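Local coordinates for protein nigritoxine (Vibrio nigripulchritudo, PDB 5M41) that acts as a bacterial toxin against crustaceans and insects, at residues V25-R30 against L352-R357; E35-L40 against I180-L185; F127-T132 against L199-L204; Y187-S190 against N194-Q197. One frame throughout, in Å; residues are numbered along the deposited sequence.

How the contacts relate
Contacts 1 and 2 are largely buried, contact 3 is partly buried and contact 4 lies at the surface. Helix 177-191 serves contacts 2 and 4, and helix 195-203 serves contacts 3 and 4. The 25-30 segment of contact 1 touches the other three contacts: Tyr29 O meets Gln37 NE2, Tyr29 packs on Leu203, and Arg30 forms a salt bridge with Asp196. Chemistry follows place. Contact 1 joins a helix to a distant small sheet through stacked polar groups and two waters. Contacts 2 and 3 press methyl groups on amides and backbone. Contact 4 closes a short turn between successive helices with a magnesium ion.

Contact 1: V25-R30 against L352-R357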
loop_
_atom_site.group_PDB
_atom_site.type_symbol
_atom_site.label_atom_id
_atom_site.label_comp_id
_atom_site.label_asym_id
_atom_site.label_seq_id
_atom_site.Cartn_x
_atom_site.Cartn_y
_atom_site.Cartn_z
ATOM N N VAL A 25 7.134 -14.835 20.207
ATOM C CA VAL A 25 6.127 -15.369 21.126
ATOM C C VAL A 25 6.346 -14.809 22.544
ATOM O O VAL A 25 5.440 -14.207 23.143
ATOM C CB VAL A 25 6.172 -16.918 21.120
ATOM C CG1 VAL A 25 5.165 -17.484 22.097
ATOM C CG2 VAL A 25 5.908 -17.451 19.712
ATOM N N ALA A 26 7.569 -14.976 23.051
ATOM C CA ALA A 26 7.930 -14.537 24.383
ATOM C C ALA A 26 7.691 -13.025 24.583
ATOM O O ALA A 26 7.199 -12.646 25.628
ATOM C CB ALA A 26 9.379 -14.880 24.673
ATOM N N ASN A 27 8.053 -12.191 23.588
ATOM C CA ASN A 27 7.769 -10.750 23.640
ATOM C C ASN A 27 6.289 -10.407 23.786
ATOM O O ASN A 27 5.942 -9.526 24.584
ATOM C CB ASN A 27 8.339 -9.995 22.436
ATOM C CG ASN A 27 9.856 -9.947 22.447
ATOM O OD1 ASN A 27 10.490 -10.140 23.485
ATOM N ND2 ASN A 27 10.448 -9.707 21.277
ATOM N N ARG A 28 5.421 -11.075 23.028
ATOM C CA ARG A 28 3.996 -10.831 23.220
ATOM C C ARG A 28 3.599 -11.054 24.682
ATOM O O ARG A 28 2.834 -10.254 25.252
ATOM C CB ARG A 28 3.087 -11.696 22.330
ATOM C CG ARG A 28 3.118 -11.427 20.831
ATOM C CD ARG A 28 2.939 -9.972 20.403
ATOM N NE ARG A 28 1.819 -9.192 20.965
ATOM C CZ ARG A 28 0.677 -8.904 20.332
ATOM N NH1 ARG A 28 0.405 -9.441 19.142
ATOM N NH2 ARG A 28 -0.242 -8.119 20.914
ATOM N N TYR A 29 4.093 -12.124 25.283
ATOM C CA TYR A 29 3.655 -12.477 26.645
ATOM C C TYR A 29 4.256 -11.526 27.685
ATOM O O TYR A 29 3.563 -11.023 28.580
ATOM C CB TYR A 29 3.999 -13.934 26.984
ATOM C CG TYR A 29 3.611 -14.250 28.406
ATOM C CD1 TYR A 29 2.297 -14.560 28.729
ATOM C CD2 TYR A 29 4.555 -14.165 29.435
ATOM C CE1 TYR A 29 1.920 -14.816 30.042
ATOM C CE2 TYR A 29 4.193 -14.410 30.741
ATOM C CZ TYR A 29 2.871 -14.731 31.035
ATOM O OH TYR A 29 2.512 -14.932 32.331
ATOM N N ARG A 30 5.554 -11.269 27.539
ATOM C CA ARG A 30 6.293 -10.426 28.469
ATOM C C ARG A 30 5.776 -8.993 28.452
ATOM O O ARG A 30 5.776 -8.314 29.469
ATOM C CB ARG A 30 7.813 -10.474 28.160
ATOM C CG ARG A 30 8.514 -11.644 28.858
ATOM C CD ARG A 30 10.049 -11.485 28.900
ATOM N NE ARG A 30 10.555 -11.317 27.533
ATOM C CZ ARG A 30 11.268 -12.207 26.855
ATOM N NH1 ARG A 30 11.673 -13.326 27.420
ATOM N NH2 ARG A 30 11.620 -11.930 25.599
ATOM N N LEU A 352 14.165 0.018 13.965
ATOM C CA LEU A 352 12.767 0.388 14.224
ATOM C C LEU A 352 12.307 0.113 15.658
ATOM O O LEU A 352 11.591 0.916 16.241
ATOM C CB LEU A 352 11.836 -0.340 13.244
ATOM C CG LEU A 352 10.333 -0.083 13.337
ATOM C CD1 LEU A 352 10.034 1.354 12.967
ATOM C CD2 LEU A 352 9.540 -1.024 12.434
ATOM N N GLY A 353 12.710 -1.033 16.203
ATOM C CA GLY A 353 12.198 -1.539 17.486
ATOM C C GLY A 353 11.751 -2.987 17.319
ATOM O O GLY A 353 12.139 -3.643 16.354
ATOM N N GLN A 354 10.957 -3.500 18.260
ATOM C CA GLN A 354 10.358 -4.821 18.118
ATOM C C GLN A 354 9.175 -4.791 17.170
ATOM O O GLN A 354 8.286 -3.956 17.323
ATOM C CB GLN A 354 9.778 -5.268 19.437
ATOM C CG GLN A 354 10.628 -6.159 20.289
ATOM C CD GLN A 354 9.965 -6.364 21.621
ATOM O OE1 GLN A 354 10.619 -6.271 22.650
ATOM N NE2 GLN A 354 8.638 -6.593 21.616
ATOM N N VAL A 355 9.138 -5.712 16.217
ATOM C CA VAL A 355 7.913 -5.937 15.471
ATOM C C VAL A 355 6.977 -6.737 16.383
ATOM O O VAL A 355 7.361 -7.812 16.888
ATOM C CB VAL A 355 8.156 -6.687 14.149
ATOM C CG1 VAL A 355 6.818 -7.072 13.485
ATOM C CG2 VAL A 355 8.965 -5.806 13.188
ATOM N N VAL A 356 5.774 -6.207 16.599
ATOM C CA VAL A 356 4.791 -6.851 17.477
ATOM C C VAL A 356 3.967 -7.880 16.687
ATOM O O VAL A 356 3.896 -9.031 17.067
ATOM C CB VAL A 356 3.908 -5.815 18.221
ATOM C CG1 VAL A 356 2.837 -6.494 19.065
ATOM C CG2 VAL A 356 4.784 -4.973 19.161
ATOM N N ARG A 357 3.413 -7.469 15.554
ATOM C CA ARG A 357 2.568 -8.344 14.762
ATOM C C ARG A 357 2.660 -7.950 13.296
ATOM O O ARG A 357 2.885 -6.764 12.983
ATOM C CB ARG A 357 1.100 -8.262 15.261
ATOM C CG ARG A 357 0.488 -6.857 15.210
ATOM C CD ARG A 357 -1.053 -6.886 15.174
ATOM N NE ARG A 357 -1.465 -7.571 13.951
ATOM C CZ ARG A 357 -2.349 -8.551 13.846
ATOM N NH1 ARG A 357 -3.049 -8.980 14.898
ATOM N NH2 ARG A 357 -2.566 -9.070 12.645
HETATM O O HOH W 1 8.694 -9.420 18.888
HETATM O O HOH W 2 2.089 -11.164 17.322
#
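Val356 rests its CG1 methyl over the centre of the Arg28 guanidinium, and this is the buried, closely packed part of the contact. CG1 of Val356 lies 3.5 Å from both NE and CZ of Arg28. The arginine chain bends twice (chi2 -51°, chi3 -49°), which folds the flat group across the methyl. At the guanidinium edge, in its plane, one water accepts from Arg28 NH1 (3.0 Å) and donates to Val356 O (2.8 Å). Arg28 NH2 goes on to a salt bridge with Asp259. Arg357 NH1 pairs with the other oxygen of that carboxylate, so Asp259 ties both arginines together. The strand here, 354-357, is an outer strand of a three-stranded antiparallel sheet. Val356 and Arg357 both face Thr427 and form a classic beta bulge. The 25-30 part of the helix runs at 81° to this strand. The other half of the contact is only partly buried. There the amides of Asn27 and Gln354 stack, with Asn27 ND2 3.4 Å from Gln354 CD. They do not hydrogen-bond to each other. Asn27 ND2 instead donates to a second water, which bonds to Val355 O (2.9 Å), while Asn27 OD1 accepts from Arg30 NH2, which also pairs with Asp196.

Contact 2: E35-L40 against I180-L185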
loop_
_atom_site.group_PDB
_atom_site.type_symbol
_atom_site.label_atom_id
_atom_site.label_comp_id
_atom_site.label_asym_id
_atom_site.label_seq_id
_atom_site.Cartn_x
_atom_site.Cartn_y
_atom_site.Cartn_z
ATOM N N GLU A 35 -1.748 -7.843 35.128
ATOM C CA GLU A 35 -3.200 -8.075 35.097
ATOM C C GLU A 35 -3.647 -8.903 33.873
ATOM O O GLU A 35 -4.431 -9.856 34.006
ATOM C CB GLU A 35 -3.942 -6.721 35.140
ATOM C CG GLU A 35 -5.464 -6.852 35.185
ATOM C CD GLU A 35 -6.241 -5.525 34.987
ATOM O OE1 GLU A 35 -5.647 -4.410 34.919
ATOM O OE2 GLU A 35 -7.483 -5.606 34.878
ATOM N N ALA A 36 -3.171 -8.510 32.691
ATOM C CA ALA A 36 -3.444 -9.228 31.430
ATOM C C ALA A 36 -2.871 -10.659 31.432
ATOM O O ALA A 36 -3.498 -11.570 30.905
ATOM C CB ALA A 36 -2.901 -8.451 30.240
ATOM N N GLN A 37 -1.673 -10.845 31.989
ATOM C CA GLN A 37 -1.106 -12.209 32.151
ATOM C C GLN A 37 -1.959 -13.100 33.079
ATOM O O GLN A 37 -2.165 -14.267 32.774
ATOM C CB GLN A 37 0.361 -12.183 32.651
ATOM C CG GLN A 37 1.332 -11.408 31.736
ATOM C CD GLN A 37 2.680 -11.133 32.397
ATOM O OE1 GLN A 37 2.776 -11.065 33.619
ATOM N NE2 GLN A 37 3.726 -10.963 31.588
ATOM N N GLN A 38 -2.419 -12.560 34.214
ATOM C CA GLN A 38 -3.344 -13.268 35.103
ATOM C C GLN A 38 -4.638 -13.636 34.373
ATOM O O GLN A 38 -5.156 -14.774 34.502
ATOM C CB GLN A 38 -3.660 -12.415 36.352
ATOM C CG GLN A 38 -2.415 -12.186 37.209
ATOM C CD GLN A 38 -2.620 -11.221 38.358
ATOM O OE1 GLN A 38 -3.722 -10.748 38.598
ATOM N NE2 GLN A 38 -1.547 -10.915 39.064
ATOM N N ASN A 39 -5.163 -12.673 33.622
ATOM C CA ASN A 39 -6.375 -12.893 32.841
ATOM C C ASN A 39 -6.149 -14.021 31.828
ATOM O O ASN A 39 -7.015 -14.864 31.620
ATOM C CB ASN A 39 -6.748 -11.634 32.061
ATOM C CG ASN A 39 -7.387 -10.553 32.921
ATOM O OD1 ASN A 39 -7.592 -9.438 32.449
ATOM N ND2 ASN A 39 -7.657 -10.846 34.159
ATOM N N LEU A 40 -4.999 -13.995 31.158
ATOM C CA LEU A 40 -4.649 -15.080 30.231
ATOM C C LEU A 40 -4.720 -16.440 30.958
ATOM O O LEU A 40 -5.337 -17.411 30.454
ATOM C CB LEU A 40 -3.244 -14.835 29.664
ATOM C CG LEU A 40 -2.614 -15.688 28.574
ATOM C CD1 LEU A 40 -1.386 -14.954 27.991
ATOM C CD2 LEU A 40 -2.147 -17.025 29.149
ATOM N N ILE A 180 -0.710 -16.743 41.157
ATOM C CA ILE A 180 0.383 -17.633 41.561
ATOM C C ILE A 180 0.999 -18.275 40.325
ATOM O O ILE A 180 2.210 -18.446 40.269
ATOM C CB ILE A 180 -0.051 -18.733 42.589
ATOM C CG1 ILE A 180 -0.654 -18.153 43.893
ATOM C CG2 ILE A 180 1.118 -19.677 42.960
ATOM C CD1 ILE A 180 0.127 -17.020 44.503
ATOM N N LEU A 181 0.170 -18.666 39.357
ATOM C CA LEU A 181 0.685 -19.274 38.105
ATOM C C LEU A 181 1.555 -18.322 37.301
ATOM O O LEU A 181 2.590 -18.721 36.755
ATOM C CB LEU A 181 -0.465 -19.791 37.229
ATOM C CG LEU A 181 -1.157 -21.064 37.740
ATOM C CD1 LEU A 181 -2.567 -21.161 37.168
ATOM C CD2 LEU A 181 -0.369 -22.320 37.391
ATOM N N VAL A 182 1.125 -17.073 37.212
ATOM C CA VAL A 182 1.936 -16.017 36.563
ATOM C C VAL A 182 3.265 -15.875 37.287
ATOM O O VAL A 182 4.328 -15.843 36.640
ATOM C CB VAL A 182 1.187 -14.667 36.539
ATOM C CG1 VAL A 182 2.129 -13.486 36.218
ATOM C CG2 VAL A 182 0.044 -14.747 35.523
ATOM N N GLU A 183 3.221 -15.828 38.623
ATOM C CA GLU A 183 4.469 -15.635 39.377
ATOM C C GLU A 183 5.353 -16.875 39.245
ATOM O O GLU A 183 6.557 -16.755 39.210
ATOM C CB GLU A 183 4.184 -15.288 40.861
ATOM C CG GLU A 183 3.659 -13.858 41.029
ATOM C CD GLU A 183 2.823 -13.627 42.295
ATOM O OE1 GLU A 183 2.231 -14.571 42.862
ATOM O OE2 GLU A 183 2.702 -12.457 42.698
ATOM N N ARG A 184 4.750 -18.061 39.182
ATOM C CA ARG A 184 5.534 -19.292 38.965
ATOM C C ARG A 184 6.251 -19.305 37.609
ATOM O O ARG A 184 7.420 -19.652 37.525
ATOM C CB ARG A 184 4.650 -20.551 39.171
ATOM C CG ARG A 184 5.269 -21.848 38.653
ATOM C CD ARG A 184 6.544 -22.250 39.389
ATOM N NE ARG A 184 7.275 -23.210 38.582
ATOM C CZ ARG A 184 8.310 -23.926 38.994
ATOM N NH1 ARG A 184 8.790 -23.789 40.228
ATOM N NH2 ARG A 184 8.885 -24.765 38.140
ATOM N N LEU A 185 5.561 -18.902 36.546
ATOM C CA LEU A 185 6.172 -18.856 35.225
ATOM C C LEU A 185 7.328 -17.832 35.212
ATOM O O LEU A 185 8.409 -18.097 34.683
ATOM C CB LEU A 185 5.097 -18.553 34.156
ATOM C CG LEU A 185 5.567 -18.340 32.713
ATOM C CD1 LEU A 185 6.330 -19.595 32.255
ATOM C CD2 LEU A 185 4.421 -17.994 31.753
#
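Val182 points its two methyls at neighbouring parts of helix 34-54, and both glutamines that receive them cross the valine at about a right angle. CG1 and CG2 have different tasks. CG2 lies over the peptide unit between Gln37 and Gln38. It is 3.6 Å from Gln37 O and 3.5 Å from Gln38 N. The aliphatic part of each glutamine completes this seat: Val182 CG2 is 3.9 Å from Gln37 CB and 3.9 Å from Gln38 CG. CG1 stands anti to the valine's own backbone N (chi1 165°). From there it meets the amide end of Gln37, with Val182 CG1 3.6 Å from Gln37 OE1. Gln37 leaves its helix toward Val182 and is extended beyond CG. Its amide passes across the valine and reaches helix 22-30, where NE2 donates to Tyr29 O. That bond probably sets the rotation of the amide, leaving OE1 toward Val182 CG1. Helices 34-54 and 177-191 come close here, with the CA atoms of Gln38 and Val182 6.1 Å apart. Tyr41 and Tyr29 also touch Val182. One turn further on, Leu185 packs on Tyr29 and on leucines of helix 195-203. No hydrogen bond joins the two segments. A branched, apolar side chain meets backbone and the sides of polar chains, so the contact probably rests on shape and on burial of the methyls. The strongest polar bond of Gln37 is directed to a third helix.

Contact 3: F127-T132 against L199-L204; sequences FRQNFT and LSTLLL
Gln129 presents one face of its side-chain amide to the CG2 methyl of Thr201. The methyl is almost equidistant from the amide atoms: Thr201 CG2 lies 3.5 Å from Gln129 CD and 3.6 Å from both Gln129 OE1 and NE2. Beyond the oxygen, a water lies between Gln129 OE1 (3.1 Å) and Thr201 O (2.8 Å). Gln129 and Asn130 are the middle residues of a type I beta turn, Arg128 to Phe131, that continues from the short helix beginning at 125. The turn packs on the C-terminal part of helix 195-203, at Thr201 and Leu202. Soon after it, Thr132 N-caps the next helix, 133-136. Within Thr201, OG1 sits beside the backbone N (chi1 -66°) and bonds back to Gln197 O. This turns CG2, and not the hydroxyl, toward the glutamine. The Asn130 amide is held at both its ends. Its ND2 donates to Asn102 OD1, and its OD1 accepts from Asn85 ND2. Asn130 and Leu202 run past each other in opposite directions. Leu202 also touches His188 of helix 177-191, whose ring borders the turn as well. A single methyl, Leu202 CD2, reaches both middle residues of the turn, lying 3.3 Å from Gln129 O and 3.5 Å from Asn130 OD1.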
loop_
_atom_site.group_PDB
_atom_site.type_symbol
_atom_site.label_atom_id
_atom_site.label_comp_id
_atom_site.label_asym_id
_atom_site.label_seq_id
_atom_site.Cartn_x
_atom_site.Cartn_y
_atom_site.Cartn_z
ATOM N N PHE A 127 4.783 -32.787 31.304
ATOM C CA PHE A 127 4.789 -32.576 32.758
ATOM C C PHE A 127 6.197 -32.223 33.223
ATOM O O PHE A 127 6.409 -31.276 33.993
ATOM C CB PHE A 127 4.270 -33.814 33.502
ATOM C CG PHE A 127 2.775 -33.968 33.439
ATOM C CD1 PHE A 127 1.967 -33.476 34.459
ATOM C CD2 PHE A 127 2.161 -34.549 32.324
ATOM C CE1 PHE A 127 0.583 -33.595 34.386
ATOM C CE2 PHE A 127 0.771 -34.666 32.246
ATOM C CZ PHE A 127 -0.013 -34.198 33.283
ATOM N N ARG A 128 7.162 -32.957 32.697
ATOM C CA ARG A 128 8.528 -32.792 33.084
ATOM C C ARG A 128 9.056 -31.393 32.766
ATOM O O ARG A 128 9.856 -30.864 33.539
ATOM C CB ARG A 128 9.388 -33.825 32.378
ATOM C CG ARG A 128 10.762 -33.967 33.005
ATOM C CD ARG A 128 11.485 -35.166 32.410
ATOM N NE ARG A 128 12.918 -34.999 32.565
ATOM C CZ ARG A 128 13.695 -34.379 31.682
ATOM N NH1 ARG A 128 13.179 -33.881 30.562
ATOM N NH2 ARG A 128 14.995 -34.263 31.924
ATOM N N GLN A 129 8.620 -30.840 31.629
ATOM C CA GLN A 129 8.973 -29.482 31.147
ATOM C C GLN A 129 8.585 -28.386 32.127
ATOM O O GLN A 129 9.086 -27.280 32.045
ATOM C CB GLN A 129 8.151 -29.155 29.899
ATOM C CG GLN A 129 8.809 -29.413 28.582
ATOM C CD GLN A 129 7.810 -29.279 27.441
ATOM O OE1 GLN A 129 6.675 -28.787 27.606
ATOM N NE2 GLN A 129 8.219 -29.744 26.274
ATOM N N ASN A 130 7.615 -28.674 32.982
ATOM C CA ASN A 130 7.092 -27.682 33.917
ATOM C C ASN A 130 7.989 -27.443 35.121
ATOM O O ASN A 130 7.689 -26.573 35.967
ATOM C CB ASN A 130 5.684 -28.073 34.359
ATOM C CG ASN A 130 4.640 -27.838 33.274
ATOM O OD1 ASN A 130 4.788 -26.941 32.463
ATOM N ND2 ASN A 130 3.563 -28.621 33.280
ATOM N N PHE A 131 9.102 -28.191 35.185
ATOM C CA PHE A 131 10.063 -28.073 36.261
ATOM C C PHE A 131 11.349 -27.424 35.766
ATOM O O PHE A 131 11.743 -27.628 34.628
ATOM C CB PHE A 131 10.326 -29.463 36.880
ATOM C CG PHE A 131 9.087 -30.077 37.505
ATOM C CD1 PHE A 131 8.710 -29.760 38.814
ATOM C CD2 PHE A 131 8.279 -30.947 36.767
ATOM C CE1 PHE A 131 7.566 -30.323 39.380
ATOM C CE2 PHE A 131 7.125 -31.493 37.317
ATOM C CZ PHE A 131 6.764 -31.180 38.629
ATOM N N THR A 132 11.995 -26.633 36.616
ATOM C CA THR A 132 13.283 -26.032 36.272
ATOM C C THR A 132 14.362 -27.110 36.133
ATOM O O THR A 132 14.137 -28.268 36.529
ATOM C CB THR A 132 13.726 -25.023 37.344
ATOM O OG1 THR A 132 13.997 -25.719 38.578
ATOM C CG2 THR A 132 12.637 -23.897 37.564
ATOM N N LEU A 199 10.006 -19.947 27.690
ATOM C CA LEU A 199 8.733 -19.262 27.725
ATOM C C LEU A 199 7.746 -19.727 26.618
ATOM O O LEU A 199 6.570 -20.008 26.895
ATOM C CB LEU A 199 8.980 -17.757 27.635
ATOM C CG LEU A 199 7.978 -16.738 28.159
ATOM C CD1 LEU A 199 7.189 -17.181 29.406
ATOM C CD2 LEU A 199 8.742 -15.453 28.430
ATOM N N SER A 200 8.216 -19.826 25.375
ATOM C CA SER A 200 7.339 -20.233 24.285
ATOM C C SER A 200 6.916 -21.696 24.440
ATOM O O SER A 200 5.776 -22.061 24.074
ATOM C CB SER A 200 7.976 -19.972 22.909
ATOM O OG SER A 200 9.199 -20.654 22.739
ATOM N N THR A 201 7.794 -22.523 25.006
ATOM C CA THR A 201 7.487 -23.920 25.220
ATOM C C THR A 201 6.455 -24.101 26.307
ATOM O O THR A 201 5.548 -24.929 26.182
ATOM C CB THR A 201 8.757 -24.702 25.620
ATOM O OG1 THR A 201 9.631 -24.699 24.511
ATOM C CG2 THR A 201 8.439 -26.160 25.943
ATOM N N LEU A 202 6.617 -23.346 27.386
ATOM C CA LEU A 202 5.722 -23.426 28.535
ATOM C C LEU A 202 4.334 -22.844 28.295
ATOM O O LEU A 202 3.416 -23.062 29.097
ATOM C CB LEU A 202 6.371 -22.780 29.768
ATOM C CG LEU A 202 7.557 -23.589 30.334
ATOM C CD1 LEU A 202 8.282 -22.794 31.408
ATOM C CD2 LEU A 202 7.113 -24.905 30.909
ATOM N N LEU A 203 4.180 -22.128 27.187
ATOM C CA LEU A 203 2.902 -21.507 26.837
ATOM C C LEU A 203 2.247 -22.145 25.597
ATOM O O LEU A 203 1.134 -21.805 25.238
ATOM C CB LEU A 203 3.083 -19.987 26.638
ATOM C CG LEU A 203 3.368 -19.110 27.871
ATOM C CD1 LEU A 203 3.659 -17.678 27.467
ATOM C CD2 LEU A 203 2.195 -19.129 28.836
ATOM N N LEU A 204 2.959 -23.042 24.924
ATOM C CA LEU A 204 2.482 -23.635 23.659
ATOM C C LEU A 204 1.005 -24.028 23.688
ATOM O O LEU A 204 0.215 -23.611 22.833
ATOM C CB LEU A 204 3.351 -24.861 23.299
ATOM C CG LEU A 204 2.916 -25.717 22.094
ATOM C CD1 LEU A 204 2.979 -24.872 20.824
ATOM C CD2 LEU A 204 3.769 -26.997 21.947
HETATM O O HOH W 3 5.332 -27.494 25.115
#

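Contact 4: Y187-S190 against N194-Q197. With MG (magnesium ion), chain B.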
loop_
_atom_site.group_PDB
_atom_site.type_symbol
_atom_site.label_atom_id
_atom_site.label_comp_id
_atom_site.label_asym_id
_atom_site.label_seq_id
_atom_site.Cartn_x
_atom_site.Cartn_y
_atom_site.Cartn_z
ATOM N N TYR A 187 9.219 -16.917 37.713
ATOM C CA TYR A 187 10.310 -17.564 38.418
ATOM C C TYR A 187 10.994 -18.622 37.574
ATOM O O TYR A 187 12.213 -18.713 37.548
ATOM C CB TYR A 187 9.791 -18.202 39.711
ATOM C CG TYR A 187 10.789 -19.108 40.405
ATOM C CD1 TYR A 187 11.892 -18.581 41.081
ATOM C CD2 TYR A 187 10.599 -20.496 40.426
ATOM C CE1 TYR A 187 12.802 -19.420 41.737
ATOM C CE2 TYR A 187 11.495 -21.347 41.088
ATOM C CZ TYR A 187 12.590 -20.798 41.752
ATOM O OH TYR A 187 13.474 -21.647 42.401
ATOM N N HIS A 188 10.213 -19.458 36.912
ATOM C CA HIS A 188 10.780 -20.521 36.069
ATOM C C HIS A 188 11.679 -19.939 35.011
ATOM O O HIS A 188 12.846 -20.351 34.836
ATOM C CB HIS A 188 9.643 -21.334 35.454
ATOM C CG HIS A 188 10.088 -22.581 34.739
ATOM N ND1 HIS A 188 9.315 -23.686 34.671
ATOM C CD2 HIS A 188 11.258 -22.873 34.030
ATOM C CE1 HIS A 188 9.964 -24.654 33.973
ATOM N NE2 HIS A 188 11.148 -24.158 33.577
ATOM N N VAL A 189 11.180 -18.936 34.305
ATOM C CA VAL A 189 12.008 -18.207 33.340
ATOM C C VAL A 189 13.265 -17.619 33.975
ATOM O O VAL A 189 14.357 -17.683 33.375
ATOM C CB VAL A 189 11.198 -17.106 32.625
ATOM C CG1 VAL A 189 12.124 -16.175 31.828
ATOM C CG2 VAL A 189 10.137 -17.759 31.750
ATOM N N SER A 190 13.148 -17.067 35.183
ATOM C CA SER A 190 14.339 -16.468 35.807
ATOM C C SER A 190 15.359 -17.503 36.293
ATOM O O SER A 190 16.538 -17.183 36.461
ATOM C CB SER A 190 13.975 -15.543 36.957
ATOM O OG SER A 190 13.831 -16.269 38.143
ATOM N N ASN A 194 17.780 -19.772 28.946
ATOM C CA ASN A 194 17.144 -19.591 27.624
ATOM C C ASN A 194 15.735 -19.051 27.749
ATOM O O ASN A 194 14.755 -19.705 27.383
ATOM C CB ASN A 194 17.183 -20.889 26.784
ATOM C CG ASN A 194 16.597 -22.100 27.513
ATOM O OD1 ASN A 194 16.570 -22.159 28.754
ATOM N ND2 ASN A 194 16.128 -23.084 26.735
ATOM N N ASP A 195 15.650 -17.843 28.290
ATOM C CA ASP A 195 14.397 -17.181 28.510
ATOM C C ASP A 195 13.382 -17.454 27.398
ATOM O O ASP A 195 12.314 -17.982 27.685
ATOM C CB ASP A 195 14.618 -15.664 28.737
ATOM C CG ASP A 195 15.138 -15.367 30.128
ATOM O OD1 ASP A 195 15.742 -16.287 30.738
ATOM O OD2 ASP A 195 14.916 -14.243 30.641
ATOM N N ASP A 196 13.700 -17.121 26.141
ATOM C CA ASP A 196 12.638 -17.023 25.135
ATOM C C ASP A 196 12.064 -18.389 24.810
ATOM O O ASP A 196 10.845 -18.559 24.701
ATOM C CB ASP A 196 13.114 -16.311 23.858
ATOM C CG ASP A 196 13.435 -14.833 24.093
ATOM O OD1 ASP A 196 13.053 -14.261 25.142
ATOM O OD2 ASP A 196 14.053 -14.248 23.204
ATOM N N GLN A 197 12.948 -19.364 24.664
ATOM C CA GLN A 197 12.532 -20.701 24.300
ATOM C C GLN A 197 11.758 -21.406 25.416
ATOM O O GLN A 197 10.785 -22.116 25.152
ATOM C CB GLN A 197 13.739 -21.528 23.872
ATOM C CG GLN A 197 13.361 -22.906 23.373
ATOM C CD GLN A 197 14.562 -23.662 22.883
ATOM O OE1 GLN A 197 15.656 -23.574 23.472
ATOM N NE2 GLN A 197 14.380 -24.409 21.793
HETATM MG MG MG B . 16.410 -16.510 32.670
HETATM O O HOH W 4 17.870 -16.050 34.452
HETATM O O HOH W 5 15.599 -14.227 33.234
HETATM O O HOH W 6 18.298 -15.900 31.161
#
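Asp195 OD1 binds the magnesium ion at 2.1 Å, and Val189 O binds the same ion at 2.5 Å. The carbonyl of Glu192, in the turn between them, is a third protein ligand, and three waters complete six-fold coordination. The aspartate uses one oxygen on the metal. Its OD2 instead accepts from a metal-bound water at 2.7 Å. A second bound water donates to Ser190 O, also at 2.7 Å. Val189 O and Asp195 OD1 lie 3.3 Å apart without bonding to each other; both are ligands of the ion, which probably accounts for their closeness. Beside them the valine crosses the carboxylate at about a right angle, with Val189 CG1 3.6 Å from Asp195 CG. This is a short connection between two successive helices: helix 177-191 ends, a brief turn follows, and Asn194 takes the N-cap position of helix 195-203, though its side chain makes no capping bond. Helix 22-30 packs against the second helix, where Arg30 forms a salt bridge with Asp196. The metal thus collects two backbone carbonyls around the end of one helix and a carboxylate from the first turn of the next. Its positive charge probably offsets the mutual repulsion of these oxygens and ties the two helix ends together.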